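Local structure of neurotoxin (Clostridium botulinum, 2QN0) at residues Arg286-Phe289 against Glu290-Leu294; Tyr351-Thr355 against Gln356-Glu360. The protein acts as the zinc-dependent light-chain protease of type C botulinum neurotoxin, cleaving the neuronal SNARE proteins syntaxin and SNAP-25. All blocks are in the same frame, centred on the assembly; numbering follows the deposited sequence.

Overall arrangement
Both contacts are local, each joining successive pieces of one continuous run of chain. Contact 1 lies in helix 283-304; contact 2 follows it in sequence, covering the last turns of helix 344-357 and the turn into helix 360-366. Their centres are about 14 Å apart, on the same side of the chain's centre. The two helices pack together where Tyr351 of contact 2 meets Phe289, Glu290 and Ala293 of contact 1, with Tyr351 CD2 3.4 Å from Glu290 CG. Contact 1 lies farther out in the fold, whereas contact 2 leads inward toward the zinc site.

Contact 1 (Arg286-Phe289 against Glu290-Leu294); sequences RKYF and EEKAL
Arg286 to Ala293 follow regular alpha-helical geometry, with four successive i to i+4 hydrogen bonds joining the carbonyls of 286-289 to the amides of Glu290, Glu291, Lys292 and Ala293. The bond from Glu291 N to Lys287 O is 2.9 Å long and fairly straight, with 161° at the hydrogen. That from Ala293 N to Phe289 O measures 3.0 Å.

On the outer side of the helix, Tyr288 and Lys292 run alongside each other in the same direction, since both send CG opposite the backbone N (chi1 171° and -171°). The lysine stays extended until its last torsion, its CD lies obliquely against the tyrosine ring, and its NZ stops 4.1 Å from Tyr288 OH. The same tyrosine brings an edge to its neighbour: CD2 stands 3.8 Å above the plane of the Phe289 ring, over its centre. Glu291 CG, set beside its own backbone N, sits 3.2 Å from Lys287 O; the chain then bends at chi2, and OE1 forms a salt bridge with Arg344. Glu290 is stretched out along its whole length and packs against Phe347 of helix 344-357. Beside it, Ala293 CB lies 3.5 Å from Phe289 O. The result is an amphipathic helix within the clostridial neurotoxin protease fold, with Phe289, Ala293 and Leu294 buried and Leu294, like Glu290, packed on helix 344-357.

Contact 2 (Tyr351-Thr355 against Gln356-Glu360); sequences YNELT and QIFTE
Glu353 and Phe358 meet where a wider pi-type turn falls late in helix 344-357, near the zinc site, the side chain of Thr359 lying about 11 Å from the metal. Glu353 O takes two amides. Phe358 N, 3.0 Å away, approaches almost straight along the carbonyl direction (169° at the oxygen), whereas Ile357 N comes from above the carbonyl plane. The Phe358 ring also turns its edge to Glu353 O, CD2 lying 3.3 Å away. Phe358 is also the centre of an inverse gamma turn, after which Thr359 OG1 caps Asn362 N of helix 360-366.

On the exposed side, Gln356 and Asn352 cross at about a right angle, their amide planes 60° apart. One water joins Asn352 ND2 to Gln356 OE1, and another, 2.9 Å from Gln356 NE2, donates to Thr355 OG1. Held between the backbone N and the carbonyl carbon (chi1 58°), OG1 can reach back to donate to Tyr351 O at 2.8 Å.

With both ends water-bridged, the Gln356 amide is probably fixed in rotation. Thr355 O is buried without a polar partner, against Thr359 CG2. Glu360 hydrogen-bonds the zinc ligand His229 and pairs with Arg372, consistent with a second-shell carboxylate positioning the histidine.

Contact 1 (Arg286-Phe289 against Glu290-Leu294)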
ATOM      1  N   ARG A 286      -6.813 -18.671  11.682  1.00 18.71           N
ATOM      2  CA  ARG A 286      -6.408 -18.471  10.292  1.00 18.83           C
ATOM      3  C   ARG A 286      -7.436 -19.140   9.379  1.00 19.90           C
ATOM      4  O   ARG A 286      -7.870 -18.560   8.384  1.00 16.71           O
ATOM      5  CB  ARG A 286      -5.030 -19.084  10.032  1.00 21.17           C
ATOM      6  CG  ARG A 286      -3.864 -18.266  10.573  1.00 24.07           C
ATOM      7  CD  ARG A 286      -2.550 -18.942  10.228  1.00 29.24           C
ATOM      8  NE  ARG A 286      -2.009 -19.668  11.371  1.00 35.57           N
ATOM      9  CZ  ARG A 286      -1.258 -20.758  11.276  1.00 34.83           C
ATOM     10  NH1 ARG A 286      -0.959 -21.262  10.087  1.00 37.42           N
ATOM     11  NH2 ARG A 286      -0.797 -21.338  12.373  1.00 37.96           N
ATOM     12  N   LYS A 287      -7.822 -20.365   9.727  1.00 19.11           N
ATOM     13  CA  LYS A 287      -8.805 -21.108   8.942  1.00 20.56           C
ATOM     14  C   LYS A 287     -10.149 -20.391   8.940  1.00 18.67           C
ATOM     15  O   LYS A 287     -10.832 -20.331   7.916  1.00 20.55           O
ATOM     16  CB  LYS A 287      -8.981 -22.521   9.509  1.00 23.92           C
ATOM     17  CG  LYS A 287      -7.754 -23.408   9.384  1.00 31.05           C
ATOM     18  CD  LYS A 287      -7.413 -23.694   7.932  1.00 37.48           C
ATOM     19  CE  LYS A 287      -6.205 -24.611   7.825  1.00 41.82           C
ATOM     20  NZ  LYS A 287      -6.436 -25.909   8.519  1.00 44.13           N
ATOM     21  N   TYR A 288     -10.528 -19.852  10.095  1.00 18.76           N
ATOM     22  CA  TYR A 288     -11.785 -19.128  10.234  1.00 18.33           C
ATOM     23  C   TYR A 288     -11.873 -17.963   9.243  1.00 20.60           C
ATOM     24  O   TYR A 288     -12.855 -17.823   8.515  1.00 17.72           O
ATOM     25  CB  TYR A 288     -11.915 -18.598  11.663  1.00 21.48           C
ATOM     26  CG  TYR A 288     -13.069 -17.648  11.875  1.00 24.65           C
ATOM     27  CD1 TYR A 288     -14.377 -18.117  11.998  1.00 25.95           C
ATOM     28  CD2 TYR A 288     -12.855 -16.269  11.931  1.00 26.92           C
ATOM     29  CE1 TYR A 288     -15.441 -17.236  12.172  1.00 28.40           C
ATOM     30  CE2 TYR A 288     -13.910 -15.385  12.101  1.00 28.08           C
ATOM     31  CZ  TYR A 288     -15.199 -15.871  12.221  1.00 29.98           C
ATOM     32  OH  TYR A 288     -16.239 -14.989  12.389  1.00 32.29           O
ATOM     33  N   PHE A 289     -10.846 -17.121   9.210  1.00 18.92           N
ATOM     34  CA  PHE A 289     -10.872 -15.984   8.296  1.00 19.20           C
ATOM     35  C   PHE A 289     -10.825 -16.404   6.835  1.00 17.32           C
ATOM     36  O   PHE A 289     -11.431 -15.756   5.984  1.00 19.32           O
ATOM     37  CB  PHE A 289      -9.737 -15.014   8.631  1.00 20.44           C
ATOM     38  CG  PHE A 289      -9.952 -14.288   9.927  1.00 23.45           C
ATOM     39  CD1 PHE A 289     -11.004 -13.390  10.062  1.00 26.93           C
ATOM     40  CD2 PHE A 289      -9.145 -14.547  11.028  1.00 28.02           C
ATOM     41  CE1 PHE A 289     -11.255 -12.764  11.280  1.00 28.93           C
ATOM     42  CE2 PHE A 289      -9.388 -13.927  12.248  1.00 28.34           C
ATOM     43  CZ  PHE A 289     -10.448 -13.035  12.373  1.00 28.69           C
ATOM     44  N   GLU A 290     -10.125 -17.493   6.538  1.00 17.27           N
ATOM     45  CA  GLU A 290     -10.058 -17.963   5.163  1.00 18.61           C
ATOM     46  C   GLU A 290     -11.432 -18.470   4.727  1.00 19.84           C
ATOM     47  O   GLU A 290     -11.874 -18.196   3.613  1.00 17.70           O
ATOM     48  CB  GLU A 290      -9.029 -19.080   5.013  1.00 19.08           C
ATOM     49  CG  GLU A 290      -8.826 -19.494   3.567  1.00 22.89           C
ATOM     50  CD  GLU A 290      -7.688 -20.470   3.380  1.00 27.83           C
ATOM     51  OE1 GLU A 290      -6.871 -20.627   4.312  1.00 29.22           O
ATOM     52  OE2 GLU A 290      -7.603 -21.072   2.288  1.00 29.61           O
ATOM     53  N   GLU A 291     -12.104 -19.206   5.609  1.00 19.11           N
ATOM     54  CA  GLU A 291     -13.434 -19.734   5.305  1.00 20.35           C
ATOM     55  C   GLU A 291     -14.438 -18.587   5.192  1.00 19.03           C
ATOM     56  O   GLU A 291     -15.366 -18.636   4.384  1.00 20.49           O
ATOM     57  CB  GLU A 291     -13.886 -20.711   6.399  1.00 21.20           C
ATOM     58  CG  GLU A 291     -13.086 -22.009   6.472  1.00 26.16           C
ATOM     59  CD  GLU A 291     -13.243 -22.876   5.234  1.00 28.84           C
ATOM     60  OE1 GLU A 291     -14.259 -22.726   4.524  1.00 26.96           O
ATOM     61  OE2 GLU A 291     -12.359 -23.721   4.977  1.00 30.73           O
ATOM     62  N   LYS A 292     -14.249 -17.557   6.011  1.00 19.52           N
ATOM     63  CA  LYS A 292     -15.127 -16.397   5.988  1.00 21.02           C
ATOM     64  C   LYS A 292     -14.984 -15.723   4.618  1.00 19.83           C
ATOM     65  O   LYS A 292     -15.971 -15.312   4.006  1.00 18.58           O
ATOM     66  CB  LYS A 292     -14.736 -15.427   7.104  1.00 24.19           C
ATOM     67  CG  LYS A 292     -15.711 -14.288   7.330  1.00 30.04           C
ATOM     68  CD  LYS A 292     -15.237 -13.400   8.475  1.00 35.57           C
ATOM     69  CE  LYS A 292     -16.217 -12.275   8.767  1.00 38.41           C
ATOM     70  NZ  LYS A 292     -17.541 -12.784   9.211  1.00 42.36           N
ATOM     71  N   ALA A 293     -13.748 -15.626   4.139  1.00 18.24           N
ATOM     72  CA  ALA A 293     -13.480 -15.021   2.835  1.00 19.10           C
ATOM     73  C   ALA A 293     -14.142 -15.855   1.741  1.00 19.09           C
ATOM     74  O   ALA A 293     -14.739 -15.314   0.811  1.00 19.03           O
ATOM     75  CB  ALA A 293     -11.972 -14.930   2.593  1.00 17.55           C
ATOM     76  N   LEU A 294     -14.036 -17.175   1.849  1.00 17.21           N
ATOM     77  CA  LEU A 294     -14.651 -18.048   0.853  1.00 18.61           C
ATOM     78  C   LEU A 294     -16.160 -17.817   0.797  1.00 19.03           C
ATOM     79  O   LEU A 294     -16.744 -17.785  -0.290  1.00 21.10           O
ATOM     80  CB  LEU A 294     -14.350 -19.519   1.167  1.00 19.63           C
ATOM     81  CG  LEU A 294     -14.963 -20.566   0.228  1.00 20.31           C
ATOM     82  CD1 LEU A 294     -14.565 -20.287  -1.219  1.00 19.56           C
ATOM     83  CD2 LEU A 294     -14.495 -21.947   0.649  1.00 22.64           C
TER

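Contact 2 (Tyr351-Thr355 against Gln356-Glu360)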
ATOM      1  N   TYR A 351      -5.965 -17.524  -2.142  1.00 17.44           N
ATOM      2  CA  TYR A 351      -5.860 -17.030  -0.779  1.00 19.27           C
ATOM      3  C   TYR A 351      -4.441 -17.199  -0.249  1.00 17.86           C
ATOM      4  O   TYR A 351      -3.919 -16.313   0.426  1.00 17.87           O
ATOM      5  CB  TYR A 351      -6.841 -17.763   0.142  1.00 17.63           C
ATOM      6  CG  TYR A 351      -7.027 -17.088   1.482  1.00 17.13           C
ATOM      7  CD1 TYR A 351      -7.939 -16.046   1.641  1.00 15.53           C
ATOM      8  CD2 TYR A 351      -6.275 -17.479   2.592  1.00 16.18           C
ATOM      9  CE1 TYR A 351      -8.105 -15.411   2.871  1.00 16.97           C
ATOM     10  CE2 TYR A 351      -6.431 -16.849   3.825  1.00 16.34           C
ATOM     11  CZ  TYR A 351      -7.343 -15.819   3.959  1.00 16.91           C
ATOM     12  OH  TYR A 351      -7.497 -15.192   5.175  1.00 19.34           O
ATOM     13  N   ASN A 352      -3.818 -18.335  -0.552  1.00 18.87           N
ATOM     14  CA  ASN A 352      -2.458 -18.589  -0.090  1.00 20.46           C
ATOM     15  C   ASN A 352      -1.484 -17.597  -0.714  1.00 21.33           C
ATOM     16  O   ASN A 352      -0.590 -17.090  -0.041  1.00 20.71           O
ATOM     17  CB  ASN A 352      -2.026 -20.015  -0.429  1.00 22.25           C
ATOM     18  CG  ASN A 352      -0.638 -20.329   0.087  1.00 24.50           C
ATOM     19  OD1 ASN A 352       0.316 -20.429  -0.682  1.00 26.19           O
ATOM     20  ND2 ASN A 352      -0.516 -20.469   1.401  1.00 24.25           N
ATOM     21  N   GLU A 353      -1.657 -17.326  -2.003  1.00 19.84           N
ATOM     22  CA  GLU A 353      -0.796 -16.368  -2.692  1.00 20.54           C
ATOM     23  C   GLU A 353      -0.870 -15.001  -2.025  1.00 18.60           C
ATOM     24  O   GLU A 353       0.149 -14.395  -1.693  1.00 18.45           O
ATOM     25  CB  GLU A 353      -1.231 -16.208  -4.149  1.00 22.63           C
ATOM     26  CG  GLU A 353      -0.732 -17.276  -5.097  1.00 28.17           C
ATOM     27  CD  GLU A 353      -1.320 -17.117  -6.483  1.00 30.97           C
ATOM     28  OE1 GLU A 353      -1.507 -15.958  -6.917  1.00 30.40           O
ATOM     29  OE2 GLU A 353      -1.589 -18.146  -7.138  1.00 33.07           O
ATOM     30  N   LEU A 354      -2.095 -14.522  -1.837  1.00 16.85           N
ATOM     31  CA  LEU A 354      -2.341 -13.208  -1.250  1.00 17.19           C
ATOM     32  C   LEU A 354      -1.882 -13.013   0.188  1.00 18.59           C
ATOM     33  O   LEU A 354      -1.562 -11.892   0.585  1.00 17.74           O
ATOM     34  CB  LEU A 354      -3.835 -12.882  -1.334  1.00 16.21           C
ATOM     35  CG  LEU A 354      -4.432 -12.852  -2.741  1.00 17.61           C
ATOM     36  CD1 LEU A 354      -5.930 -12.631  -2.653  1.00 16.78           C
ATOM     37  CD2 LEU A 354      -3.767 -11.737  -3.553  1.00 19.02           C
ATOM     38  N   THR A 355      -1.839 -14.092   0.964  1.00 17.66           N
ATOM     39  CA  THR A 355      -1.462 -13.993   2.371  1.00 18.29           C
ATOM     40  C   THR A 355      -0.115 -14.579   2.769  1.00 18.55           C
ATOM     41  O   THR A 355       0.415 -14.235   3.829  1.00 19.56           O
ATOM     42  CB  THR A 355      -2.529 -14.655   3.269  1.00 18.78           C
ATOM     43  OG1 THR A 355      -2.683 -16.029   2.887  1.00 17.13           O
ATOM     44  CG2 THR A 355      -3.863 -13.940   3.131  1.00 18.61           C
ATOM     45  N   GLN A 356       0.443 -15.456   1.943  1.00 19.85           N
ATOM     46  CA  GLN A 356       1.716 -16.072   2.287  1.00 21.03           C
ATOM     47  C   GLN A 356       2.840 -15.971   1.263  1.00 20.55           C
ATOM     48  O   GLN A 356       3.996 -16.214   1.602  1.00 21.08           O
ATOM     49  CB  GLN A 356       1.478 -17.535   2.680  1.00 23.70           C
ATOM     50  CG  GLN A 356       0.614 -17.653   3.929  1.00 27.21           C
ATOM     51  CD  GLN A 356       0.596 -19.047   4.519  1.00 29.78           C
ATOM     52  OE1 GLN A 356       1.599 -19.757   4.494  1.00 32.80           O
ATOM     53  NE2 GLN A 356      -0.545 -19.439   5.075  1.00 29.63           N
ATOM     54  N   ILE A 357       2.518 -15.610   0.023  1.00 18.62           N
ATOM     55  CA  ILE A 357       3.546 -15.471  -1.007  1.00 18.23           C
ATOM     56  C   ILE A 357       3.874 -13.992  -1.238  1.00 18.36           C
ATOM     57  O   ILE A 357       5.041 -13.605  -1.307  1.00 18.63           O
ATOM     58  CB  ILE A 357       3.099 -16.120  -2.326  1.00 19.73           C
ATOM     59  CG1 ILE A 357       2.903 -17.625  -2.110  1.00 21.48           C
ATOM     60  CG2 ILE A 357       4.142 -15.869  -3.411  1.00 22.12           C
ATOM     61  CD1 ILE A 357       2.497 -18.383  -3.357  1.00 23.46           C
ATOM     62  N   PHE A 358       2.839 -13.170  -1.364  1.00 15.67           N
ATOM     63  CA  PHE A 358       3.028 -11.734  -1.539  1.00 16.24           C
ATOM     64  C   PHE A 358       3.186 -11.145  -0.139  1.00 14.43           C
ATOM     65  O   PHE A 358       2.246 -10.566   0.411  1.00 15.41           O
ATOM     66  CB  PHE A 358       1.814 -11.124  -2.241  1.00 15.34           C
ATOM     67  CG  PHE A 358       1.766 -11.407  -3.718  1.00 17.31           C
ATOM     68  CD1 PHE A 358       2.619 -10.742  -4.594  1.00 16.00           C
ATOM     69  CD2 PHE A 358       0.885 -12.352  -4.231  1.00 19.80           C
ATOM     70  CE1 PHE A 358       2.595 -11.014  -5.962  1.00 18.42           C
ATOM     71  CE2 PHE A 358       0.853 -12.634  -5.599  1.00 21.63           C
ATOM     72  CZ  PHE A 358       1.712 -11.961  -6.466  1.00 20.44           C
ATOM     73  N   THR A 359       4.381 -11.310   0.430  1.00 12.91           N
ATOM     74  CA  THR A 359       4.677 -10.822   1.776  1.00 13.07           C
ATOM     75  C   THR A 359       6.038 -10.131   1.821  1.00 12.71           C
ATOM     76  O   THR A 359       6.930 -10.447   1.037  1.00 14.27           O
ATOM     77  CB  THR A 359       4.725 -11.979   2.801  1.00 13.00           C
ATOM     78  OG1 THR A 359       5.843 -12.826   2.504  1.00 14.72           O
ATOM     79  CG2 THR A 359       3.440 -12.805   2.742  1.00 14.41           C
ATOM     80  N   GLU A 360       6.189  -9.195   2.753  1.00 14.05           N
ATOM     81  CA  GLU A 360       7.447  -8.463   2.916  1.00 13.45           C
ATOM     82  C   GLU A 360       8.614  -9.433   3.126  1.00 15.24           C
ATOM     83  O   GLU A 360       9.683  -9.294   2.522  1.00 15.14           O
ATOM     84  CB  GLU A 360       7.349  -7.533   4.125  1.00 14.33           C
ATOM     85  CG  GLU A 360       8.578  -6.657   4.340  1.00 14.83           C
ATOM     86  CD  GLU A 360       8.524  -5.903   5.654  1.00 15.99           C
ATOM     87  OE1 GLU A 360       7.425  -5.434   6.024  1.00 15.97           O
ATOM     88  OE2 GLU A 360       9.581  -5.769   6.311  1.00 15.49           O
TER
HETATM   89  O   HOH W   1       1.276 -22.128   2.462  1.00 47.09           O
HETATM   90  O   HOH W   2      -0.497  -9.529  -0.443  1.00 25.66           O
HETATM   91  O   HOH W   3      -2.973 -17.934   4.722  1.00 33.37           O